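Local coordinates for protein CsuE (PDB 6FJY) that serves as the tip adhesin subunit of archaic chaperone-usher Csu pili, held here before assembly by its chaperone CsuC, and probably helps the bacterium attach and form biofilms, at residues Phe29-Ser34 and Leu104-Arg109; Tyr50-Met55 and Ser125-Lys130; Cys181-Gln186 and Met206-Ser211; Tyr217-Asn222 and Thr307-Phe312. All blocks are in the same frame, centred on the assembly; numbering follows the deposited sequence.

How the contacts relate
After strands 2-4 and 9-15 and helix 16-21, the chain runs through strand 24-31, turns a corner into strand 33-35 and continues into strand 47-54. Contact 1 closes a loop of 69 residues when strand 103-110 returns to 29-34, and contact 2 closes another of equal length when 125-130 reaches 50-55. These two loops cross, and the contacts touch through Phe29 and Leu127. Strand 167-184 then leads to the other side of the chain's centre, where contact 3 closes a short loop and contact 4, following in series, brings the C-terminal strand onto 217-220. Contacts 3 and 4 pack together, about 17 Å or more from the first pair at their nearest atoms.

Contact 1. Residues Phe29-Ser34 and Leu104-Arg109; sequences FNSGLS and LPFYIR
Phe29 and Phe106 form an antiparallel hydrogen-bonded pair in the N-terminal part of CsuE, an adhesin of Ig-like beta-sandwich fold, joining strand 24-31 to strand 103-110. Phe29 N donates almost straight to Phe106 O (2.8 Å, 177°), and Phe106 N returns a bond to Phe29 O. From CB, the Phe29 side chain sets CG between the backbone N and the carbonyl carbon (chi1 75°), which carries the ring across the partner strand. CG passes by Phe106 O, CD1 lies 3.3 Å from that oxygen of Phe106 and touches Ile108 CG1, CE1 approaches Phe106 CB and Tyr107 N, and CZ ends 3.4 Å from Phe106 CB. The main chain of Phe106 passes over one face of this ring, while the Phe106 ring is itself met near its plane by Phe29 CZ. Over a face of the Phe106 ring sits Ser31 CB, a CH-pi contact 3.5 Å from the centroid. Beyond the corner at Gly32, Leu104 N binds Leu33 O, and Trp131 of strand 119-136 packs on Ser31, Leu33 and Leu104. Leu104 O is gripped twice by one residue: Ser31 N donates to it through the backbone, whereas Ser31 OG, 2.7 Å from Leu104 O, donates from above the carbonyl plane.

Contact 2. Residues Tyr50-Met55 and Ser125-Lys130; sequences YRVEQM and SPLKVK
A classic beta bulge interrupts the antiparallel pairing of strands 47-54 and 119-136, with Glu53 and Gln54 both set against Lys128. Lys128 O takes a 2.6 Å bond from Glu53 N and a weak one from Gln54 N, while Lys128 N donates nearly straight to Gln54 O (171°). Before the bulge the ladder is regular: Arg51 and Lys130 exchange two backbone hydrogen bonds. The bulge turns the Glu53 side chain toward the partner strand, between two lysines. Its OE1 makes a salt bridge to Lys128 NZ at 3.5 Å, and OE2 a long one to Lys130 NZ, whose stronger partner is Asp168. Both lysine chains bend at chi3, Lys128 bringing CE to 3.3 Å from Glu53 OE1. Arg51 runs alongside Lys130, and Lys130 CD lies over one face of its guanidinium, offset toward the rim, 3.8 Å from CZ of Arg51. The carboxylate of Glu53 probably eases the gathering of positive charge here. Gln54 lies beside Lys128 in the same sense, its OE1 3.3 Å from Lys128 CD. Val52 and Val129 share the other face; Tyr50 CB packs 3.6 Å from Val129 CG1, and Tyr50 OH is hydrogen-bonded to Asp74. The salt-bridge network thus spans a classic bulge in an antiparallel strand pair of an Ig-like beta sandwich.

Contact 3. Residues Cys181-Gln186 and Met206-Ser211; sequences CRILAQ and MGIRCS
Covalently, Cys181 and Cys210 join the two strands through a disulfide, SG to SG 2.0 Å with chi3 118°, across a non-hydrogen-bonded antiparallel pair. The backbone bonds along the ladder are regular: Arg182 and Arg209 exchange two, as do Leu184 and Gly207, the Gly207 N to Leu184 O bond being 3.0 Å. Apolar contacts extend the disulfide's face through Ile183 and Ile208, CG2 of Ile183 lying 4.0 Å from CG1 of Ile208. At the end of the strand pair Met206 CG rests against Ala185 CB. Charge marks the reverse face, where the guanidinium planes of Arg182 and Arg209 stand at 90° and Arg209 NH1 is 4.2 Å from Arg182 NE. Salt bridges of Arg182 to Asp180 and of Arg209 to Glu21 probably offset the like charges. Both strands lie in the Spore Coat Protein U domain, with strand 279-289 bonded along the far edge of 206-210 and strand 302-311 against Ile183 and Met206. Helix 16-21, from the N-terminal part of the chain, packs on the arginines through Ile17, and CsuC touches Arg182 to Ala185.

Contact 4. Residues Tyr217-Asn222 and Thr307-Phe312; sequences YVSLNN and TVQVEF
Leu220 lies along Val308, with CD2 of Leu220 3.5 Å from CG2 of Val308. On the same face Val308 CG1 meets Val218 CG1 at 3.9 Å, so one valine touches two residues of the facing strand. Backbone bonds run in antiparallel pairs: Tyr217 and Glu311 exchange two, and Ser219 and Gln309 two more, the shorter being Gln309 N to Ser219 O at 2.7 Å. These strands belong to the Ig-like beta sandwich of the pilin domain, and 307-311 also pairs, along its side away from 217-220, with a parallel strand of CsuC, the hallmark of donor-strand complementation by a pilus chaperone. At the far end Asn221 closes the ladder. Its N donates to Thr307 O, and its side chain stands about at a right angle to that of Thr307. With CG between the backbone N and the carbonyl carbon (chi1 76°), Asn221 OD1 is brought to 2.6 Å from Thr307 N, which lies well above the plane of the side-chain carbonyl (58°). Polar groups turn to the chaperone as well: Tyr217 OH bonds to Phe194 O of CsuC, Glu311 OE2 to Ser117 OG of CsuC, and the C-terminal carboxylate of Phe312 forms a salt bridge through OXT to Arg89 NH1 of CsuC.

Contact 1. Residues Phe29-Ser34 and Leu104-Arg109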
loop_
_atom_site.group_PDB
_atom_site.type_symbol
_atom_site.label_atom_id
_atom_site.label_comp_id
_atom_site.label_asym_id
_atom_site.label_seq_id
_atom_site.Cartn_x
_atom_site.Cartn_y
_atom_site.Cartn_z
ATOM N N PHE D 29 -14.901 -11.713 0.513
ATOM C CA PHE D 29 -15.331 -11.124 1.770
ATOM C C PHE D 29 -16.461 -11.957 2.360
ATOM O O PHE D 29 -17.112 -12.743 1.668
ATOM C CB PHE D 29 -15.774 -9.665 1.592
ATOM C CG PHE D 29 -17.120 -9.501 0.938
ATOM C CD1 PHE D 29 -17.241 -9.483 -0.439
ATOM C CD2 PHE D 29 -18.256 -9.316 1.703
ATOM C CE1 PHE D 29 -18.474 -9.312 -1.038
ATOM C CE2 PHE D 29 -19.488 -9.148 1.111
ATOM C CZ PHE D 29 -19.597 -9.140 -0.258
ATOM N N ASN D 30 -16.691 -11.766 3.657
ATOM C CA ASN D 30 -17.712 -12.514 4.381
ATOM C C ASN D 30 -19.103 -11.988 4.051
ATOM O O ASN D 30 -19.370 -10.787 4.148
ATOM C CB ASN D 30 -17.444 -12.444 5.877
ATOM C CG ASN D 30 -16.049 -12.902 6.217
ATOM O OD1 ASN D 30 -15.380 -13.549 5.403
ATOM N ND2 ASN D 30 -15.591 -12.565 7.413
ATOM N N SER D 31 -19.980 -12.898 3.639
ATOM C CA SER D 31 -21.295 -12.514 3.145
ATOM C C SER D 31 -22.242 -12.119 4.267
ATOM O O SER D 31 -23.161 -11.324 4.048
ATOM C CB SER D 31 -21.899 -13.671 2.360
ATOM O OG SER D 31 -22.090 -14.783 3.224
ATOM N N GLY D 32 -22.035 -12.676 5.460
ATOM C CA GLY D 32 -22.941 -12.537 6.586
ATOM C C GLY D 32 -23.382 -13.873 7.163
ATOM O O GLY D 32 -23.732 -13.947 8.344
ATOM N N LEU D 33 -23.372 -14.921 6.345
ATOM C CA LEU D 33 -23.643 -16.275 6.805
ATOM C C LEU D 33 -22.326 -16.997 7.101
ATOM O O LEU D 33 -21.303 -16.764 6.453
ATOM C CB LEU D 33 -24.460 -17.051 5.768
ATOM C CG LEU D 33 -25.352 -18.230 6.182
ATOM C CD1 LEU D 33 -24.650 -19.550 5.990
ATOM C CD2 LEU D 33 -25.825 -18.096 7.620
ATOM N N SER D 34 -22.363 -17.854 8.114
ATOM C CA SER D 34 -21.234 -18.677 8.512
ATOM C C SER D 34 -21.771 -19.946 9.157
ATOM O O SER D 34 -22.788 -19.906 9.858
ATOM C CB SER D 34 -20.303 -17.938 9.484
ATOM O OG SER D 34 -19.534 -16.948 8.817
ATOM N N LEU D 104 -19.316 -18.224 4.660
ATOM C CA LEU D 104 -19.754 -18.329 3.286
ATOM C C LEU D 104 -19.284 -17.078 2.563
ATOM O O LEU D 104 -19.630 -15.969 2.984
ATOM C CB LEU D 104 -21.261 -18.470 3.198
ATOM C CG LEU D 104 -21.742 -18.818 1.797
ATOM C CD1 LEU D 104 -21.171 -20.158 1.351
ATOM C CD2 LEU D 104 -23.240 -18.840 1.778
ATOM N N PRO D 105 -18.448 -17.201 1.534
ATOM C CA PRO D 105 -17.850 -16.012 0.928
ATOM C C PRO D 105 -18.661 -15.453 -0.227
ATOM O O PRO D 105 -19.268 -16.180 -1.017
ATOM C CB PRO D 105 -16.496 -16.536 0.428
ATOM C CG PRO D 105 -16.777 -17.950 0.079
ATOM C CD PRO D 105 -17.791 -18.440 1.075
ATOM N N PHE D 106 -18.684 -14.131 -0.287
ATOM C CA PHE D 106 -19.051 -13.370 -1.468
ATOM C C PHE D 106 -17.798 -12.678 -1.993
ATOM O O PHE D 106 -16.753 -12.650 -1.334
ATOM C CB PHE D 106 -20.145 -12.339 -1.156
ATOM C CG PHE D 106 -21.545 -12.903 -1.097
ATOM C CD1 PHE D 106 -21.773 -14.268 -1.064
ATOM C CD2 PHE D 106 -22.638 -12.050 -1.086
ATOM C CE1 PHE D 106 -23.068 -14.769 -1.012
ATOM C CE2 PHE D 106 -23.930 -12.544 -1.037
ATOM C CZ PHE D 106 -24.145 -13.905 -0.997
ATOM N N TYR D 107 -17.917 -12.088 -3.177
ATOM C CA TYR D 107 -16.765 -11.535 -3.866
ATOM C C TYR D 107 -17.098 -10.144 -4.376
ATOM O O TYR D 107 -18.199 -9.900 -4.879
ATOM C CB TYR D 107 -16.313 -12.449 -5.032
ATOM C CG TYR D 107 -15.934 -13.850 -4.581
ATOM C CD1 TYR D 107 -14.635 -14.153 -4.186
ATOM C CD2 TYR D 107 -16.886 -14.868 -4.526
ATOM C CE1 TYR D 107 -14.297 -15.435 -3.764
ATOM C CE2 TYR D 107 -16.555 -16.151 -4.102
ATOM C CZ TYR D 107 -15.264 -16.427 -3.726
ATOM O OH TYR D 107 -14.939 -17.696 -3.305
ATOM N N ILE D 108 -16.137 -9.236 -4.235
ATOM C CA ILE D 108 -16.201 -7.919 -4.846
ATOM C C ILE D 108 -15.385 -7.936 -6.132
ATOM O O ILE D 108 -14.225 -8.372 -6.151
ATOM C CB ILE D 108 -15.693 -6.830 -3.889
ATOM C CG1 ILE D 108 -16.552 -6.780 -2.628
ATOM C CG2 ILE D 108 -15.710 -5.486 -4.577
ATOM C CD1 ILE D 108 -16.200 -5.637 -1.700
ATOM N N ARG D 109 -15.991 -7.452 -7.202
ATOM C CA ARG D 109 -15.342 -7.282 -8.495
ATOM C C ARG D 109 -15.290 -5.791 -8.804
ATOM O O ARG D 109 -16.333 -5.148 -8.961
ATOM C CB ARG D 109 -16.100 -8.039 -9.590
ATOM C CG ARG D 109 -15.414 -8.017 -10.952
ATOM C CD ARG D 109 -16.170 -8.836 -11.991
ATOM N NE ARG D 109 -16.141 -10.271 -11.707
ATOM C CZ ARG D 109 -16.883 -11.172 -12.348
ATOM N NH1 ARG D 109 -17.713 -10.794 -13.315
ATOM N NH2 ARG D 109 -16.791 -12.453 -12.026
#

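Contact 2. Residues Tyr50-Met55 and Ser125-Lys130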
loop_
_atom_site.group_PDB
_atom_site.type_symbol
_atom_site.label_atom_id
_atom_site.label_comp_id
_atom_site.label_asym_id
_atom_site.label_seq_id
_atom_site.Cartn_x
_atom_site.Cartn_y
_atom_site.Cartn_z
ATOM N N TYR D 50 -30.955 -17.239 -0.577
ATOM C CA TYR D 50 -30.753 -15.938 0.043
ATOM C C TYR D 50 -31.559 -14.878 -0.694
ATOM O O TYR D 50 -32.039 -15.088 -1.811
ATOM C CB TYR D 50 -29.263 -15.530 0.093
ATOM C CG TYR D 50 -28.583 -15.297 -1.251
ATOM C CD1 TYR D 50 -28.589 -14.042 -1.855
ATOM C CD2 TYR D 50 -27.909 -16.323 -1.896
ATOM C CE1 TYR D 50 -27.961 -13.828 -3.081
ATOM C CE2 TYR D 50 -27.281 -16.114 -3.109
ATOM C CZ TYR D 50 -27.309 -14.871 -3.696
ATOM O OH TYR D 50 -26.681 -14.688 -4.901
ATOM N N ARG D 51 -31.717 -13.737 -0.027
ATOM C CA ARG D 51 -32.442 -12.600 -0.571
ATOM C C ARG D 51 -31.648 -11.350 -0.243
ATOM O O ARG D 51 -31.406 -11.060 0.934
ATOM C CB ARG D 51 -33.860 -12.510 0.009
ATOM C CG ARG D 51 -34.681 -11.347 -0.534
ATOM C CD ARG D 51 -35.864 -11.022 0.386
ATOM N NE ARG D 51 -36.703 -12.193 0.633
ATOM C CZ ARG D 51 -37.741 -12.223 1.468
ATOM N NH1 ARG D 51 -38.099 -11.141 2.151
ATOM N NH2 ARG D 51 -38.425 -13.346 1.616
ATOM N N VAL D 52 -31.238 -10.613 -1.271
ATOM C CA VAL D 52 -30.547 -9.352 -1.042
ATOM C C VAL D 52 -31.576 -8.289 -0.678
ATOM O O VAL D 52 -32.469 -7.976 -1.470
ATOM C CB VAL D 52 -29.731 -8.937 -2.268
ATOM C CG1 VAL D 52 -28.891 -7.718 -1.940
ATOM C CG2 VAL D 52 -28.869 -10.084 -2.710
ATOM N N GLU D 53 -31.468 -7.745 0.531
ATOM C CA GLU D 53 -32.354 -6.655 0.953
ATOM C C GLU D 53 -31.748 -5.326 0.508
ATOM O O GLU D 53 -32.265 -4.672 -0.400
ATOM C CB GLU D 53 -32.590 -6.690 2.467
ATOM C CG GLU D 53 -33.654 -7.672 2.938
ATOM C CD GLU D 53 -34.060 -7.428 4.391
ATOM O OE1 GLU D 53 -33.298 -6.753 5.112
ATOM O OE2 GLU D 53 -35.137 -7.898 4.813
ATOM N N GLN D 54 -30.644 -4.927 1.139
ATOM C CA GLN D 54 -29.936 -3.705 0.788
ATOM C C GLN D 54 -28.616 -4.050 0.117
ATOM O O GLN D 54 -27.895 -4.952 0.557
ATOM C CB GLN D 54 -29.678 -2.830 2.016
ATOM C CG GLN D 54 -30.916 -2.124 2.533
ATOM C CD GLN D 54 -30.591 -0.973 3.467
ATOM O OE1 GLN D 54 -29.649 -1.045 4.257
ATOM N NE2 GLN D 54 -31.367 0.102 3.370
ATOM N N MET D 55 -28.307 -3.321 -0.949
ATOM C CA MET D 55 -27.074 -3.533 -1.691
ATOM C C MET D 55 -26.706 -2.222 -2.364
ATOM O O MET D 55 -27.544 -1.332 -2.527
ATOM C CB MET D 55 -27.233 -4.653 -2.727
ATOM C CG MET D 55 -25.943 -5.304 -3.194
ATOM S SD MET D 55 -26.238 -6.320 -4.641
ATOM C CE MET D 55 -27.104 -5.142 -5.648
ATOM N N SER D 125 -24.756 1.843 0.465
ATOM C CA SER D 125 -25.701 1.113 1.278
ATOM C C SER D 125 -25.040 -0.153 1.798
ATOM O O SER D 125 -24.237 -0.777 1.095
ATOM C CB SER D 125 -26.958 0.742 0.486
ATOM O OG SER D 125 -27.911 0.125 1.333
ATOM N N PRO D 126 -25.349 -0.550 3.024
ATOM C CA PRO D 126 -24.785 -1.788 3.564
ATOM C C PRO D 126 -25.368 -3.009 2.870
ATOM O O PRO D 126 -26.387 -2.960 2.178
ATOM C CB PRO D 126 -25.168 -1.738 5.043
ATOM C CG PRO D 126 -26.366 -0.838 5.089
ATOM C CD PRO D 126 -26.169 0.175 4.013
ATOM N N LEU D 127 -24.673 -4.127 3.056
ATOM C CA LEU D 127 -25.108 -5.416 2.535
ATOM C C LEU D 127 -26.033 -6.078 3.556
ATOM O O LEU D 127 -25.590 -6.486 4.636
ATOM C CB LEU D 127 -23.902 -6.294 2.244
ATOM C CG LEU D 127 -23.881 -7.154 0.984
ATOM C CD1 LEU D 127 -22.924 -8.342 1.203
ATOM C CD2 LEU D 127 -25.259 -7.610 0.589
ATOM N N LYS D 128 -27.314 -6.186 3.209
ATOM C CA LYS D 128 -28.315 -6.840 4.039
ATOM C C LYS D 128 -28.877 -8.022 3.271
ATOM O O LYS D 128 -29.442 -7.853 2.183
ATOM C CB LYS D 128 -29.435 -5.869 4.429
ATOM C CG LYS D 128 -28.999 -4.778 5.396
ATOM C CD LYS D 128 -30.167 -3.890 5.804
ATOM C CE LYS D 128 -31.230 -4.667 6.562
ATOM N NZ LYS D 128 -32.433 -3.828 6.865
ATOM N N VAL D 129 -28.728 -9.212 3.830
ATOM C CA VAL D 129 -29.176 -10.430 3.174
ATOM C C VAL D 129 -30.068 -11.211 4.128
ATOM O O VAL D 129 -29.754 -11.363 5.315
ATOM C CB VAL D 129 -27.988 -11.300 2.702
ATOM C CG1 VAL D 129 -28.486 -12.536 1.977
ATOM C CG2 VAL D 129 -27.074 -10.499 1.790
ATOM N N LYS D 130 -31.185 -11.699 3.604
ATOM C CA LYS D 130 -32.039 -12.635 4.307
ATOM C C LYS D 130 -31.672 -14.035 3.842
ATOM O O LYS D 130 -31.713 -14.324 2.640
ATOM C CB LYS D 130 -33.518 -12.341 4.055
ATOM C CG LYS D 130 -34.468 -13.111 4.974
ATOM C CD LYS D 130 -35.910 -12.605 4.828
ATOM C CE LYS D 130 -36.060 -11.152 5.262
ATOM N NZ LYS D 130 -36.171 -11.014 6.748
#

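Contact 3. Residues Cys181-Gln186 and Met206-Ser211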
loop_
_atom_site.group_PDB
_atom_site.type_symbol
_atom_site.label_atom_id
_atom_site.label_comp_id
_atom_site.label_asym_id
_atom_site.label_seq_id
_atom_site.Cartn_x
_atom_site.Cartn_y
_atom_site.Cartn_z
ATOM N N CYS D 181 3.062 4.006 -7.318
ATOM C CA CYS D 181 4.066 4.610 -8.185
ATOM C C CYS D 181 4.846 3.513 -8.900
ATOM O O CYS D 181 4.999 2.402 -8.384
ATOM C CB CYS D 181 5.037 5.510 -7.407
ATOM S SG CYS D 181 4.352 7.055 -6.753
ATOM N N ARG D 182 5.334 3.838 -10.097
ATOM C CA ARG D 182 6.185 2.943 -10.871
ATOM C C ARG D 182 7.335 3.724 -11.484
ATOM O O ARG D 182 7.141 4.845 -11.962
ATOM C CB ARG D 182 5.398 2.250 -11.968
ATOM C CG ARG D 182 4.413 1.251 -11.445
ATOM C CD ARG D 182 3.040 1.555 -11.960
ATOM N NE ARG D 182 2.329 0.342 -12.346
ATOM C CZ ARG D 182 1.730 -0.470 -11.489
ATOM N NH1 ARG D 182 1.759 -0.206 -10.188
ATOM N NH2 ARG D 182 1.099 -1.541 -11.941
ATOM N N ILE D 183 8.528 3.122 -11.476
ATOM C CA ILE D 183 9.747 3.744 -11.987
ATOM C C ILE D 183 10.200 3.025 -13.249
ATOM O O ILE D 183 10.176 1.789 -13.320
ATOM C CB ILE D 183 10.895 3.727 -10.960
ATOM C CG1 ILE D 183 10.370 3.739 -9.533
ATOM C CG2 ILE D 183 11.847 4.897 -11.205
ATOM C CD1 ILE D 183 11.479 3.588 -8.532
ATOM N N LEU D 184 10.671 3.806 -14.219
ATOM C CA LEU D 184 11.144 3.301 -15.512
ATOM C C LEU D 184 12.345 4.152 -15.919
ATOM O O LEU D 184 12.181 5.271 -16.418
ATOM C CB LEU D 184 10.038 3.363 -16.557
ATOM C CG LEU D 184 10.274 2.676 -17.895
ATOM C CD1 LEU D 184 10.682 1.223 -17.695
ATOM C CD2 LEU D 184 8.999 2.762 -18.707
ATOM N N ALA D 185 13.548 3.619 -15.708
ATOM C CA ALA D 185 14.765 4.414 -15.812
ATOM C C ALA D 185 15.589 4.111 -17.056
ATOM O O ALA D 185 16.210 5.023 -17.609
ATOM C CB ALA D 185 15.630 4.210 -14.562
ATOM N N GLN D 186 15.621 2.855 -17.504
ATOM C CA GLN D 186 16.329 2.470 -18.728
ATOM C C GLN D 186 17.832 2.707 -18.622
ATOM O O GLN D 186 18.343 3.014 -17.543
ATOM C CB GLN D 186 15.774 3.215 -19.948
ATOM C CG GLN D 186 14.412 2.738 -20.417
ATOM C CD GLN D 186 14.444 1.322 -20.962
ATOM O OE1 GLN D 186 15.392 0.926 -21.645
ATOM N NE2 GLN D 186 13.406 0.550 -20.655
ATOM N N MET D 206 14.130 9.690 -17.215
ATOM C CA MET D 206 13.467 8.720 -16.357
ATOM C C MET D 206 11.987 9.068 -16.289
ATOM O O MET D 206 11.601 10.234 -16.422
ATOM C CB MET D 206 14.073 8.710 -14.941
ATOM C CG MET D 206 15.489 8.185 -14.874
ATOM S SD MET D 206 16.225 8.415 -13.269
ATOM C CE MET D 206 14.815 8.026 -12.312
ATOM N N GLY D 207 11.157 8.045 -16.097
ATOM C CA GLY D 207 9.724 8.238 -16.029
ATOM C C GLY D 207 9.114 7.633 -14.779
ATOM O O GLY D 207 9.377 6.472 -14.456
ATOM N N ILE D 208 8.294 8.411 -14.068
ATOM C CA ILE D 208 7.620 7.947 -12.860
ATOM C C ILE D 208 6.128 8.237 -12.974
ATOM O O ILE D 208 5.720 9.398 -13.099
ATOM C CB ILE D 208 8.204 8.589 -11.592
ATOM C CG1 ILE D 208 9.688 8.230 -11.486
ATOM C CG2 ILE D 208 7.439 8.120 -10.365
ATOM C CD1 ILE D 208 10.377 8.752 -10.270
ATOM N N ARG D 209 5.318 7.183 -12.923
ATOM C CA ARG D 209 3.864 7.276 -12.983
ATOM C C ARG D 209 3.324 7.026 -11.581
ATOM O O ARG D 209 3.480 5.927 -11.035
ATOM C CB ARG D 209 3.287 6.274 -13.984
ATOM C CG ARG D 209 3.860 6.435 -15.394
ATOM C CD ARG D 209 3.367 5.350 -16.337
ATOM N NE ARG D 209 1.925 5.157 -16.212
ATOM C CZ ARG D 209 1.346 4.008 -15.878
ATOM N NH1 ARG D 209 2.082 2.928 -15.645
ATOM N NH2 ARG D 209 0.023 3.936 -15.790
ATOM N N CYS D 210 2.687 8.045 -11.009
ATOM C CA CYS D 210 2.221 8.022 -9.635
ATOM C C CYS D 210 0.750 8.414 -9.598
ATOM O O CYS D 210 0.245 9.113 -10.480
ATOM C CB CYS D 210 3.046 8.970 -8.739
ATOM S SG CYS D 210 4.672 8.415 -8.225
ATOM N N SER D 211 0.058 7.938 -8.569
ATOM C CA SER D 211 -1.276 8.441 -8.277
ATOM C C SER D 211 -1.199 9.909 -7.854
ATOM O O SER D 211 -0.122 10.446 -7.574
ATOM C CB SER D 211 -1.929 7.597 -7.187
ATOM O OG SER D 211 -0.976 7.267 -6.195
#

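Contact 4. Residues Tyr217-Asn222 and Thr307-Phe312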
loop_
_atom_site.group_PDB
_atom_site.type_symbol
_atom_site.label_atom_id
_atom_site.label_comp_id
_atom_site.label_asym_id
_atom_site.label_seq_id
_atom_site.Cartn_x
_atom_site.Cartn_y
_atom_site.Cartn_z
ATOM N N TYR D 217 10.957 12.238 -3.484
ATOM C CA TYR D 217 12.246 12.741 -3.921
ATOM C C TYR D 217 12.970 11.650 -4.699
ATOM O O TYR D 217 12.867 10.461 -4.369
ATOM C CB TYR D 217 13.095 13.184 -2.730
ATOM C CG TYR D 217 12.591 14.423 -2.010
ATOM C CD1 TYR D 217 12.788 15.693 -2.546
ATOM C CD2 TYR D 217 11.943 14.328 -0.781
ATOM C CE1 TYR D 217 12.339 16.831 -1.885
ATOM C CE2 TYR D 217 11.489 15.463 -0.112
ATOM C CZ TYR D 217 11.692 16.707 -0.673
ATOM O OH TYR D 217 11.256 17.830 -0.028
ATOM N N VAL D 218 13.691 12.059 -5.739
ATOM C CA VAL D 218 14.505 11.169 -6.555
ATOM C C VAL D 218 15.957 11.557 -6.347
ATOM O O VAL D 218 16.353 12.691 -6.634
ATOM C CB VAL D 218 14.131 11.248 -8.043
ATOM C CG1 VAL D 218 14.778 10.116 -8.800
ATOM C CG2 VAL D 218 12.638 11.213 -8.225
ATOM N N SER D 219 16.757 10.615 -5.863
ATOM C CA SER D 219 18.184 10.835 -5.673
ATOM C C SER D 219 18.981 9.788 -6.445
ATOM O O SER D 219 18.501 8.681 -6.733
ATOM C CB SER D 219 18.565 10.792 -4.196
ATOM O OG SER D 219 17.936 11.839 -3.482
ATOM N N LEU D 220 20.216 10.155 -6.776
ATOM C CA LEU D 220 21.153 9.260 -7.446
ATOM C C LEU D 220 22.431 9.195 -6.628
ATOM O O LEU D 220 22.958 10.230 -6.205
ATOM C CB LEU D 220 21.466 9.723 -8.877
ATOM C CG LEU D 220 20.327 9.851 -9.900
ATOM C CD1 LEU D 220 20.907 10.202 -11.255
ATOM C CD2 LEU D 220 19.489 8.593 -9.996
ATOM N N ASN D 221 22.917 7.979 -6.394
ATOM C CA ASN D 221 24.151 7.783 -5.650
ATOM C C ASN D 221 25.338 8.126 -6.551
ATOM O O ASN D 221 25.182 8.709 -7.628
ATOM C CB ASN D 221 24.217 6.359 -5.101
ATOM C CG ASN D 221 24.562 5.330 -6.165
ATOM O OD1 ASN D 221 24.303 5.522 -7.350
ATOM N ND2 ASN D 221 25.147 4.229 -5.735
ATOM N N ASN D 222 26.542 7.763 -6.113
ATOM C CA ASN D 222 27.761 7.984 -6.873
ATOM C C ASN D 222 28.269 6.711 -7.542
ATOM O O ASN D 222 29.439 6.642 -7.930
ATOM C CB ASN D 222 28.837 8.580 -5.969
ATOM C CG ASN D 222 28.497 9.985 -5.519
ATOM O OD1 ASN D 222 27.818 10.725 -6.228
ATOM N ND2 ASN D 222 28.974 10.361 -4.341
ATOM N N THR D 307 22.511 3.938 -8.248
ATOM C CA THR D 307 21.312 3.659 -7.475
ATOM C C THR D 307 20.367 4.853 -7.576
ATOM O O THR D 307 20.732 5.974 -7.207
ATOM C CB THR D 307 21.681 3.361 -6.021
ATOM O OG1 THR D 307 22.451 2.155 -5.957
ATOM C CG2 THR D 307 20.431 3.180 -5.176
ATOM N N VAL D 308 19.180 4.619 -8.131
ATOM C CA VAL D 308 18.095 5.594 -8.143
ATOM C C VAL D 308 17.270 5.384 -6.877
ATOM O O VAL D 308 16.598 4.359 -6.728
ATOM C CB VAL D 308 17.209 5.456 -9.386
ATOM C CG1 VAL D 308 16.172 6.577 -9.398
ATOM C CG2 VAL D 308 18.031 5.464 -10.660
ATOM N N GLN D 309 17.318 6.348 -5.966
ATOM C CA GLN D 309 16.518 6.299 -4.746
ATOM C C GLN D 309 15.251 7.124 -4.924
ATOM O O GLN D 309 15.314 8.291 -5.331
ATOM C CB GLN D 309 17.304 6.806 -3.541
ATOM C CG GLN D 309 16.550 6.659 -2.234
ATOM C CD GLN D 309 17.344 7.160 -1.053
ATOM O OE1 GLN D 309 17.972 8.215 -1.115
ATOM N NE2 GLN D 309 17.325 6.402 0.033
ATOM N N VAL D 310 14.104 6.506 -4.659
ATOM C CA VAL D 310 12.825 7.201 -4.594
ATOM C C VAL D 310 12.360 7.125 -3.145
ATOM O O VAL D 310 12.136 6.033 -2.609
ATOM C CB VAL D 310 11.804 6.601 -5.565
ATOM C CG1 VAL D 310 10.495 7.396 -5.548
ATOM C CG2 VAL D 310 12.380 6.606 -6.948
ATOM N N GLU D 311 12.272 8.276 -2.490
ATOM C CA GLU D 311 11.930 8.347 -1.075
ATOM C C GLU D 311 10.533 8.934 -0.928
ATOM O O GLU D 311 10.245 10.017 -1.454
ATOM C CB GLU D 311 12.951 9.180 -0.296
ATOM C CG GLU D 311 12.725 9.179 1.215
ATOM C CD GLU D 311 13.985 9.506 2.011
ATOM O OE1 GLU D 311 14.646 10.517 1.698
ATOM O OE2 GLU D 311 14.313 8.743 2.948
ATOM N N PHE D 312 9.665 8.194 -0.249
ATOM C CA PHE D 312 8.317 8.656 0.059
ATOM C C PHE D 312 8.223 9.137 1.507
ATOM O O PHE D 312 7.178 9.648 1.914
ATOM C CB PHE D 312 7.301 7.543 -0.180
ATOM C CG PHE D 312 7.271 7.054 -1.587
ATOM C CD1 PHE D 312 6.658 7.806 -2.577
ATOM C CD2 PHE D 312 7.862 5.846 -1.926
ATOM C CE1 PHE D 312 6.633 7.363 -3.875
ATOM C CE2 PHE D 312 7.839 5.396 -3.218
ATOM C CZ PHE D 312 7.224 6.153 -4.199
ATOM O OXT PHE D 312 9.174 8.997 2.288
#